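Local coordinates for protein racemase (Pseudovibrio sp. JE062, PDB 3MKC) that is named a racemase and belongs to the enolase superfamily, its chain joining an enolase-type N-terminal domain to a C-terminal barrel of the TIM type, at residues 137-142 against 172-177; 261-266 against 284-289; 312-317 against 337-342. One frame throughout, in Å; residues are numbered along the deposited sequence.

Contact 1 (137-142 against 172-177)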
loop_
_atom_site.group_PDB
_atom_site.type_symbol
_atom_site.label_atom_id
_atom_site.label_comp_id
_atom_site.label_asym_id
_atom_site.label_seq_id
_atom_site.Cartn_x
_atom_site.Cartn_y
_atom_site.Cartn_z
ATOM N N LYS A 137 10.277 0.205 17.134
ATOM C CA LYS A 137 10.616 0.681 15.788
ATOM C C LYS A 137 10.168 -0.288 14.693
ATOM O O LYS A 137 10.023 -1.485 14.936
ATOM C CB LYS A 137 12.125 0.885 15.650
ATOM C CG LYS A 137 12.725 1.908 16.609
ATOM C CD LYS A 137 13.504 2.985 15.861
ATOM C CE LYS A 137 14.538 2.379 14.918
ATOM N NZ LYS A 137 15.268 3.417 14.139
ATOM N N VAL A 138 9.951 0.227 13.488
ATOM C CA VAL A 138 9.563 -0.625 12.368
ATOM C C VAL A 138 10.571 -0.444 11.235
ATOM O O VAL A 138 11.205 0.605 11.125
ATOM C CB VAL A 138 8.140 -0.298 11.856
ATOM C CG1 VAL A 138 7.134 -0.474 12.985
ATOM C CG2 VAL A 138 8.088 1.116 11.297
ATOM N N HIS A 139 10.725 -1.472 10.402
ATOM C CA HIS A 139 11.669 -1.426 9.292
ATOM C C HIS A 139 11.000 -1.731 7.969
ATOM O O HIS A 139 10.444 -2.814 7.774
ATOM C CB HIS A 139 12.804 -2.429 9.522
ATOM C CG HIS A 139 13.544 -2.210 10.800
ATOM N ND1 HIS A 139 13.032 -2.578 12.027
ATOM C CD2 HIS A 139 14.732 -1.613 11.051
ATOM C CE1 HIS A 139 13.873 -2.215 12.978
ATOM N NE2 HIS A 139 14.912 -1.626 12.414
ATOM N N PRO A 140 11.048 -0.781 7.031
ATOM C CA PRO A 140 10.415 -1.028 5.739
ATOM C C PRO A 140 11.404 -1.619 4.755
ATOM O O PRO A 140 12.610 -1.630 5.006
ATOM C CB PRO A 140 10.013 0.361 5.306
ATOM C CG PRO A 140 11.253 1.150 5.707
ATOM C CD PRO A 140 11.563 0.602 7.105
ATOM N N TYR A 141 10.892 -2.146 3.651
ATOM C CA TYR A 141 11.776 -2.618 2.605
ATOM C C TYR A 141 11.528 -1.527 1.579
ATOM O O TYR A 141 10.413 -1.003 1.475
ATOM C CB TYR A 141 11.391 -4.012 2.085
ATOM C CG TYR A 141 10.161 -4.116 1.208
ATOM C CD1 TYR A 141 10.167 -3.647 -0.106
ATOM C CD2 TYR A 141 9.013 -4.754 1.671
ATOM C CE1 TYR A 141 9.062 -3.816 -0.937
ATOM C CE2 TYR A 141 7.904 -4.930 0.848
ATOM C CZ TYR A 141 7.934 -4.458 -0.454
ATOM O OH TYR A 141 6.841 -4.625 -1.265
ATOM N N LEU A 142 12.567 -1.132 0.862
ATOM C CA LEU A 142 12.404 -0.075 -0.121
ATOM C C LEU A 142 12.374 -0.641 -1.526
ATOM O O LEU A 142 13.226 -1.447 -1.898
ATOM C CB LEU A 142 13.541 0.942 0.007
ATOM C CG LEU A 142 13.692 1.559 1.399
ATOM C CD1 LEU A 142 14.801 2.606 1.368
ATOM C CD2 LEU A 142 12.378 2.189 1.837
ATOM N N ASN A 172 22.080 1.402 5.503
ATOM C CA ASN A 172 21.650 0.249 6.291
ATOM C C ASN A 172 20.176 -0.111 6.116
ATOM O O ASN A 172 19.486 -0.415 7.092
ATOM C CB ASN A 172 21.940 0.471 7.778
ATOM C CG ASN A 172 23.424 0.547 8.075
ATOM O OD1 ASN A 172 24.201 -0.304 7.641
ATOM N ND2 ASN A 172 23.824 1.564 8.824
ATOM N N ILE A 173 19.692 -0.067 4.880
ATOM C CA ILE A 173 18.308 -0.441 4.600
ATOM C C ILE A 173 18.271 -1.960 4.775
ATOM O O ILE A 173 19.079 -2.678 4.183
ATOM C CB ILE A 173 17.903 -0.077 3.153
ATOM C CG1 ILE A 173 17.999 1.438 2.953
ATOM C CG2 ILE A 173 16.492 -0.565 2.862
ATOM C CD1 ILE A 173 17.188 2.243 3.948
ATOM N N ARG A 174 17.337 -2.443 5.588
ATOM C CA ARG A 174 17.241 -3.870 5.868
ATOM C C ARG A 174 16.761 -4.757 4.722
ATOM O O ARG A 174 17.034 -5.956 4.717
ATOM C CB ARG A 174 16.342 -4.094 7.085
ATOM C CG ARG A 174 16.719 -3.269 8.300
ATOM C CD ARG A 174 18.101 -3.632 8.814
ATOM N NE ARG A 174 18.464 -2.865 10.003
ATOM C CZ ARG A 174 17.931 -3.040 11.209
ATOM N NH1 ARG A 174 17.000 -3.965 11.406
ATOM N NH2 ARG A 174 18.329 -2.281 12.225
ATOM N N ALA A 175 16.050 -4.184 3.755
ATOM C CA ALA A 175 15.548 -4.971 2.633
ATOM C C ALA A 175 15.146 -4.091 1.459
ATOM O O ALA A 175 14.679 -2.970 1.643
ATOM C CB ALA A 175 14.356 -5.820 3.082
ATOM N N VAL A 176 15.324 -4.615 0.251
ATOM C CA VAL A 176 14.982 -3.889 -0.957
ATOM C C VAL A 176 14.290 -4.806 -1.957
ATOM O O VAL A 176 14.482 -6.021 -1.940
ATOM C CB VAL A 176 16.243 -3.303 -1.630
ATOM C CG1 VAL A 176 16.922 -2.303 -0.688
ATOM C CG2 VAL A 176 17.205 -4.424 -1.992
ATOM N N LYS A 177 13.477 -4.220 -2.824
ATOM C CA LYS A 177 12.790 -4.994 -3.842
ATOM C C LYS A 177 13.217 -4.481 -5.203
ATOM O O LYS A 177 13.233 -3.276 -5.437
ATOM C CB LYS A 177 11.271 -4.855 -3.709
ATOM C CG LYS A 177 10.505 -5.711 -4.712
ATOM C CD LYS A 177 9.019 -5.788 -4.384
ATOM C CE LYS A 177 8.295 -4.482 -4.685
ATOM N NZ LYS A 177 6.845 -4.562 -4.343
HETATM O O HOH W 1 15.114 -0.945 6.161
#

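Contact 2 (261-266 against 284-289)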
loop_
_atom_site.group_PDB
_atom_site.type_symbol
_atom_site.label_atom_id
_atom_site.label_comp_id
_atom_site.label_asym_id
_atom_site.label_seq_id
_atom_site.Cartn_x
_atom_site.Cartn_y
_atom_site.Cartn_z
ATOM N N CYS A 261 3.769 -14.257 -3.349
ATOM C CA CYS A 261 2.895 -13.157 -2.959
ATOM C C CYS A 261 1.684 -13.107 -3.867
ATOM O O CYS A 261 1.675 -13.691 -4.944
ATOM C CB CYS A 261 3.605 -11.816 -3.105
ATOM S SG CYS A 261 5.224 -11.728 -2.341
ATOM N N GLY A 262 0.673 -12.372 -3.428
ATOM C CA GLY A 262 -0.515 -12.201 -4.237
ATOM C C GLY A 262 -1.363 -11.064 -3.699
ATOM O O GLY A 262 -1.041 -10.475 -2.663
ATOM N N ALA A 263 -2.418 -10.729 -4.441
ATOM C CA ALA A 263 -3.388 -9.709 -4.037
ATOM C C ALA A 263 -3.022 -8.235 -4.200
ATOM O O ALA A 263 -3.740 -7.367 -3.720
ATOM C CB ALA A 263 -3.823 -9.972 -2.605
ATOM N N GLU A 264 -1.919 -7.953 -4.879
ATOM C CA GLU A 264 -1.505 -6.570 -5.090
ATOM C C GLU A 264 -2.634 -5.682 -5.613
ATOM O O GLU A 264 -2.799 -4.560 -5.151
ATOM C CB GLU A 264 -0.337 -6.506 -6.086
ATOM C CG GLU A 264 -0.164 -5.115 -6.707
ATOM C CD GLU A 264 1.038 -5.000 -7.620
ATOM O OE1 GLU A 264 1.187 -5.839 -8.532
ATOM O OE2 GLU A 264 1.833 -4.054 -7.425
HETATM N N MSE A 265 -3.406 -6.181 -6.578
HETATM C CA MSE A 265 -4.475 -5.376 -7.175
HETATM C C MSE A 265 -5.882 -5.659 -6.661
HETATM O O MSE A 265 -6.862 -5.086 -7.150
HETATM C CB MSE A 265 -4.465 -5.553 -8.697
HETATM C CG MSE A 265 -3.119 -5.257 -9.358
HETATM SE SE MSE A 265 -3.198 -5.319 -11.277
HETATM C CE MSE A 265 -2.820 -7.168 -11.553
ATOM N N SER A 266 -5.981 -6.538 -5.675
ATOM C CA SER A 266 -7.274 -6.934 -5.111
ATOM C C SER A 266 -7.948 -5.869 -4.249
ATOM O O SER A 266 -7.348 -4.845 -3.919
ATOM C CB SER A 266 -7.082 -8.171 -4.247
ATOM O OG SER A 266 -6.333 -7.820 -3.093
ATOM N N LEU A 284 0.265 -11.385 1.431
ATOM C CA LEU A 284 -0.745 -10.578 0.752
ATOM C C LEU A 284 -0.256 -9.141 0.610
ATOM O O LEU A 284 0.343 -8.589 1.530
ATOM C CB LEU A 284 -2.042 -10.576 1.554
ATOM C CG LEU A 284 -2.721 -11.937 1.723
ATOM C CD1 LEU A 284 -3.851 -11.794 2.727
ATOM C CD2 LEU A 284 -3.257 -12.431 0.376
ATOM N N GLN A 285 -0.552 -8.528 -0.532
ATOM C CA GLN A 285 -0.118 -7.165 -0.789
ATOM C C GLN A 285 -1.256 -6.166 -1.012
ATOM O O GLN A 285 -1.069 -5.143 -1.683
ATOM C CB GLN A 285 0.840 -7.157 -1.983
ATOM C CG GLN A 285 2.034 -8.086 -1.765
ATOM C CD GLN A 285 2.983 -8.143 -2.946
ATOM O OE1 GLN A 285 2.567 -8.346 -4.083
ATOM N NE2 GLN A 285 4.274 -7.979 -2.675
ATOM N N SER A 286 -2.427 -6.462 -0.449
ATOM C CA SER A 286 -3.584 -5.575 -0.567
ATOM C C SER A 286 -3.144 -4.143 -0.251
ATOM O O SER A 286 -2.482 -3.895 0.753
ATOM C CB SER A 286 -4.675 -6.025 0.398
ATOM O OG SER A 286 -4.964 -7.400 0.196
ATOM N N ASP A 287 -3.540 -3.208 -1.107
ATOM C CA ASP A 287 -3.142 -1.797 -0.992
ATOM C C ASP A 287 -4.019 -0.908 -0.109
ATOM O O ASP A 287 -5.239 -0.996 -0.143
ATOM C CB ASP A 287 -3.078 -1.205 -2.403
ATOM C CG ASP A 287 -2.341 0.120 -2.464
ATOM O OD1 ASP A 287 -2.515 0.961 -1.564
ATOM O OD2 ASP A 287 -1.593 0.319 -3.442
ATOM N N TYR A 288 -3.374 -0.034 0.662
ATOM C CA TYR A 288 -4.059 0.899 1.554
ATOM C C TYR A 288 -5.136 1.698 0.844
ATOM O O TYR A 288 -6.255 1.841 1.338
ATOM C CB TYR A 288 -3.070 1.916 2.136
ATOM C CG TYR A 288 -1.876 1.331 2.838
ATOM C CD1 TYR A 288 -1.923 1.020 4.197
ATOM C CD2 TYR A 288 -0.692 1.086 2.145
ATOM C CE1 TYR A 288 -0.823 0.479 4.850
ATOM C CE2 TYR A 288 0.415 0.544 2.789
ATOM C CZ TYR A 288 0.341 0.240 4.140
ATOM O OH TYR A 288 1.425 -0.332 4.774
ATOM N N ASN A 289 -4.780 2.237 -0.315
ATOM C CA ASN A 289 -5.694 3.087 -1.060
ATOM C C ASN A 289 -6.528 2.375 -2.114
ATOM O O ASN A 289 -7.106 3.020 -2.995
ATOM C CB ASN A 289 -4.908 4.242 -1.698
ATOM C CG ASN A 289 -3.719 3.762 -2.510
ATOM O OD1 ASN A 289 -3.871 2.971 -3.443
ATOM N ND2 ASN A 289 -2.522 4.238 -2.155
HETATM O O HOH W 2 -4.958 -3.680 -3.614
HETATM O O HOH W 3 -7.738 -7.292 -0.548
#

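Contact 3 (312-317 against 337-342)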
loop_
_atom_site.group_PDB
_atom_site.type_symbol
_atom_site.label_atom_id
_atom_site.label_comp_id
_atom_site.label_asym_id
_atom_site.label_seq_id
_atom_site.Cartn_x
_atom_site.Cartn_y
_atom_site.Cartn_z
HETATM N N MSE A 312 2.132 -7.314 3.673
HETATM C CA MSE A 312 3.009 -6.176 3.410
HETATM C C MSE A 312 2.207 -5.427 2.365
HETATM O O MSE A 312 2.339 -5.681 1.168
HETATM C CB MSE A 312 4.348 -6.627 2.831
HETATM C CG MSE A 312 5.250 -7.338 3.835
HETATM SE SE MSE A 312 7.034 -7.590 3.185
HETATM C CE MSE A 312 7.664 -8.654 4.622
ATOM N N PRO A 313 1.344 -4.505 2.808
ATOM C CA PRO A 313 0.510 -3.742 1.881
ATOM C C PRO A 313 1.264 -3.011 0.788
ATOM O O PRO A 313 2.280 -2.361 1.048
ATOM C CB PRO A 313 -0.245 -2.784 2.800
ATOM C CG PRO A 313 -0.298 -3.521 4.104
ATOM C CD PRO A 313 1.098 -4.077 4.197
ATOM N N HIS A 314 0.763 -3.128 -0.436
ATOM C CA HIS A 314 1.378 -2.447 -1.564
ATOM C C HIS A 314 1.320 -0.961 -1.233
ATOM O O HIS A 314 0.301 -0.464 -0.744
ATOM C CB HIS A 314 0.592 -2.727 -2.838
ATOM C CG HIS A 314 1.039 -1.922 -4.017
ATOM N ND1 HIS A 314 2.267 -2.097 -4.618
ATOM C CD2 HIS A 314 0.418 -0.942 -4.713
ATOM C CE1 HIS A 314 2.381 -1.262 -5.635
ATOM N NE2 HIS A 314 1.272 -0.549 -5.713
ATOM N N ASN A 315 2.417 -0.256 -1.491
ATOM C CA ASN A 315 2.478 1.165 -1.202
ATOM C C ASN A 315 3.306 1.906 -2.244
ATOM O O ASN A 315 4.536 1.838 -2.240
ATOM C CB ASN A 315 3.057 1.387 0.199
ATOM C CG ASN A 315 3.367 2.848 0.482
ATOM O OD1 ASN A 315 2.825 3.741 -0.163
ATOM N ND2 ASN A 315 4.233 3.093 1.460
ATOM N N TRP A 316 2.610 2.593 -3.145
ATOM C CA TRP A 316 3.253 3.373 -4.190
ATOM C C TRP A 316 2.359 4.535 -4.610
ATOM O O TRP A 316 1.795 4.541 -5.704
ATOM C CB TRP A 316 3.581 2.495 -5.402
ATOM C CG TRP A 316 4.461 3.192 -6.389
ATOM C CD1 TRP A 316 4.065 3.962 -7.450
ATOM C CD2 TRP A 316 5.892 3.252 -6.361
ATOM N NE1 TRP A 316 5.163 4.501 -8.080
ATOM C CE2 TRP A 316 6.297 4.083 -7.432
ATOM C CE3 TRP A 316 6.871 2.688 -5.532
ATOM C CZ2 TRP A 316 7.643 4.364 -7.697
ATOM C CZ3 TRP A 316 8.215 2.968 -5.795
ATOM C CH2 TRP A 316 8.585 3.800 -6.871
ATOM N N LYS A 317 2.217 5.507 -3.714
ATOM C CA LYS A 317 1.415 6.696 -3.972
ATOM C C LYS A 317 2.194 7.905 -3.467
ATOM O O LYS A 317 3.342 8.099 -3.855
ATOM C CB LYS A 317 0.065 6.626 -3.255
ATOM C CG LYS A 317 -1.109 6.170 -4.108
ATOM C CD LYS A 317 -1.240 6.945 -5.415
ATOM C CE LYS A 317 -2.606 6.697 -6.033
ATOM N NZ LYS A 317 -2.700 7.064 -7.471
ATOM N N TYR A 337 8.838 -6.638 7.540
ATOM C CA TYR A 337 8.935 -5.429 6.733
ATOM C C TYR A 337 7.576 -5.050 6.152
ATOM O O TYR A 337 6.594 -5.780 6.308
ATOM C CB TYR A 337 9.902 -5.649 5.566
ATOM C CG TYR A 337 11.220 -6.291 5.947
ATOM C CD1 TYR A 337 12.149 -5.609 6.729
ATOM C CD2 TYR A 337 11.543 -7.577 5.505
ATOM C CE1 TYR A 337 13.369 -6.185 7.060
ATOM C CE2 TYR A 337 12.764 -8.165 5.831
ATOM C CZ TYR A 337 13.671 -7.461 6.608
ATOM O OH TYR A 337 14.882 -8.024 6.932
ATOM N N PHE A 338 7.546 -3.894 5.491
ATOM C CA PHE A 338 6.359 -3.376 4.820
ATOM C C PHE A 338 6.880 -2.486 3.690
ATOM O O PHE A 338 7.973 -1.920 3.806
ATOM C CB PHE A 338 5.467 -2.597 5.795
ATOM C CG PHE A 338 6.074 -1.324 6.312
ATOM C CD1 PHE A 338 5.578 -0.091 5.901
ATOM C CD2 PHE A 338 7.126 -1.355 7.217
ATOM C CE1 PHE A 338 6.121 1.096 6.384
ATOM C CE2 PHE A 338 7.680 -0.169 7.709
ATOM C CZ PHE A 338 7.175 1.055 7.290
ATOM N N GLU A 339 6.132 -2.373 2.594
ATOM C CA GLU A 339 6.614 -1.571 1.474
ATOM C C GLU A 339 6.583 -0.082 1.739
ATOM O O GLU A 339 5.591 0.460 2.226
ATOM C CB GLU A 339 5.840 -1.865 0.186
ATOM C CG GLU A 339 6.309 -1.011 -0.995
ATOM C CD GLU A 339 5.738 -1.453 -2.330
ATOM O OE1 GLU A 339 4.544 -1.809 -2.383
ATOM O OE2 GLU A 339 6.482 -1.427 -3.335
ATOM N N TYR A 340 7.687 0.570 1.397
ATOM C CA TYR A 340 7.814 1.999 1.583
ATOM C C TYR A 340 8.644 2.576 0.442
ATOM O O TYR A 340 9.616 1.968 -0.002
ATOM C CB TYR A 340 8.509 2.288 2.908
ATOM C CG TYR A 340 8.354 3.710 3.389
ATOM C CD1 TYR A 340 7.250 4.093 4.147
ATOM C CD2 TYR A 340 9.320 4.671 3.097
ATOM C CE1 TYR A 340 7.112 5.400 4.608
ATOM C CE2 TYR A 340 9.194 5.982 3.550
ATOM C CZ TYR A 340 8.089 6.338 4.305
ATOM O OH TYR A 340 7.960 7.624 4.751
ATOM N N VAL A 341 8.239 3.738 -0.048
ATOM C CA VAL A 341 8.972 4.407 -1.108
ATOM C C VAL A 341 9.583 5.621 -0.423
ATOM O O VAL A 341 8.875 6.455 0.140
ATOM C CB VAL A 341 8.037 4.835 -2.266
ATOM C CG1 VAL A 341 6.946 5.758 -1.752
ATOM C CG2 VAL A 341 8.847 5.514 -3.367
ATOM N N HIS A 342 10.906 5.692 -0.434
ATOM C CA HIS A 342 11.609 6.784 0.216
ATOM C C HIS A 342 12.054 7.830 -0.802
ATOM O O HIS A 342 12.428 7.492 -1.923
ATOM C CB HIS A 342 12.815 6.228 0.978
ATOM C CG HIS A 342 13.454 7.215 1.898
ATOM N ND1 HIS A 342 14.263 8.239 1.451
ATOM C CD2 HIS A 342 13.369 7.364 3.242
ATOM C CE1 HIS A 342 14.647 8.974 2.478
ATOM N NE2 HIS A 342 14.118 8.464 3.578
HETATM O O HOH W 4 3.378 -1.197 3.110
#

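Contact 1 (137-142 against 172-177)
L142 and V176 form a parallel beta bridge between strands 137-143 and 175-179, neighbours in the enolase-type barrel and joined through helix 154-170 as a beta-alpha-beta unit. Two backbone bonds set the register. L142 N donates to A175 O at 2.9 Å, and K177 N returns the pattern to L142 O at 2.9 Å with an N-H...O angle of 156°. Both carbonyls also receive a CA-H: A175 O from Y141 CA, L142 O from V176 CA. One step earlier the strands have spread too far for direct pairing, and a water takes over, donating to P140 O and accepting from R174 N at 2.7 Å; proline, lacking an N-H, suits the position because only its carbonyl is used here.

Between L142 and I173 the packing is purely apolar. The two branched chains cross at about a right angle, L142 CD1 meeting I173 CD1 at 3.5 Å, while helix 154-170 touches I173 and V176. Next to I173, R174 meets H139, with ring and guanidinium planes 25° apart and NH1 standing over the rim of one imidazole face. A bend at chi2 carries the guanidinium there. H139 NE2 is also near R174 NH1, but the angle is poor for a hydrogen bond; D363 offers R174 a long, weak ion pair.

The small A175 lets Y141 CB approach its CB to 3.6 Å. Y141 then crosses K177 at a slant, with K177 CB and CE near ring atom CE1. The amine has E238 as its salt-bridge partner and E339 as a weaker, longer one. A turn at chi3 (73°) brings K177 NZ within 3.1 Å of Y141 OH, to which it donates a hydrogen bond.

Contact 2 (261-266 against 284-289)
Q285 fills the close-packed half of this contact, its extended side chain lying between C261 and E264 where two parallel barrel strands run out into their loops. Its amide carbon CD rests 3.7 Å from C261 CB, and OE1 comes near E264 CB. A chi1 of -56° lays the chain beside both, and NE2 has a weak hydrogen bond to E238. The backbone is fixed at the same place: Q285 N donates to G262 O at 2.9 Å, nearly in line with the C=O bond. Beside this bond, A263 CB packs against L284 CD2 at 3.9 Å, a small methyl fitting a branched leucine.

Past E264 the direct contacts thin out, and two waters link the segments. A type I turn, A263 to S266, bends the first segment away and leaves M265 exposed; its carbonyl A263 O is gripped twice, by S266 N and by S266 OG at 2.7 Å. One water joins S266 OG and S286 OG, too far apart to bond directly. A second water donates to E264 O and S266 O and accepts from D287 N at 2.9 Å. D287 OD1 accepts from N289 N, an Asx turn. E264 turns its carboxylate away to Y214.

The contact lies between strands 236-238 and 310-311, which bond C261 and L284 respectively, while helices 268-277 and 293-306 pack against the L284 side.

Contact 3 (312-317 against 337-342)
The W316 indole lies across V341, the two side chains at about a right angle, with CZ3 3.6 Å from V341 CG2; the branched valine gives the large ring a compact apolar neighbour. W316 N sits above the rim of one face of the H314 ring. At the edge of the Y337 ring, near its plane, comes the methyl CE of M312, a selenomethionine whose extended chain runs along Y337 O and brings CG to 3.2 Å from it. A water lies in the plane of the F338 ring at its edge.

E339 and N315 carry the polar centre. CG of the glutamate is anti to its backbone N (chi1 179°) and the chain is extended, which sends the carboxylate toward the 312-317 loop. There OE1 accepts from N315 N at 2.8 Å, an almost straight bond (168°) arriving from above the carboxylate plane. H314 ND1 is 3.2 Å from the same OE1, with ring and carboxylate planes 65° apart. The other oxygen, OE2, is bonded to T143. An asparagine suits position 315 because its amide can reach across to the backbone of the facing segment: ND2 donates to E339 O at 3.1 Å, close to its own amide plane. That carbonyl also receives the water, which donates again to P313 O at 2.6 Å and so ties the two backbones together.

Strand 339-340 is flanked by strand 137-143, whose Y141 bonds both F338 and Y340, whereas the 312-317 loop pairs with L284 and Q285 on its other side. Helix 319-331 covers P313, N315, F338 and Y340.

The three contacts follow one another along the chain, each closing before the next opens, and together they trace much of the barrel wall. Contact 3, last along the chain, lies between the other two in space: its centre is about 10 Å from that of contact 1 and about 11 Å from that of contact 2, whereas the centres of contacts 1 and 2 are about 19 Å apart. Strands 137-143 and 339-340 are neighbours in one sheet, so the last barrel strand meets the first and contacts 1 and 3 close the ring. Contact 2 joins contact 3 through backbone bonds from 284-289 to 312-317. E238 serves both K177 and, weakly, Q285, relating contacts 1 and 2 across the barrel interior.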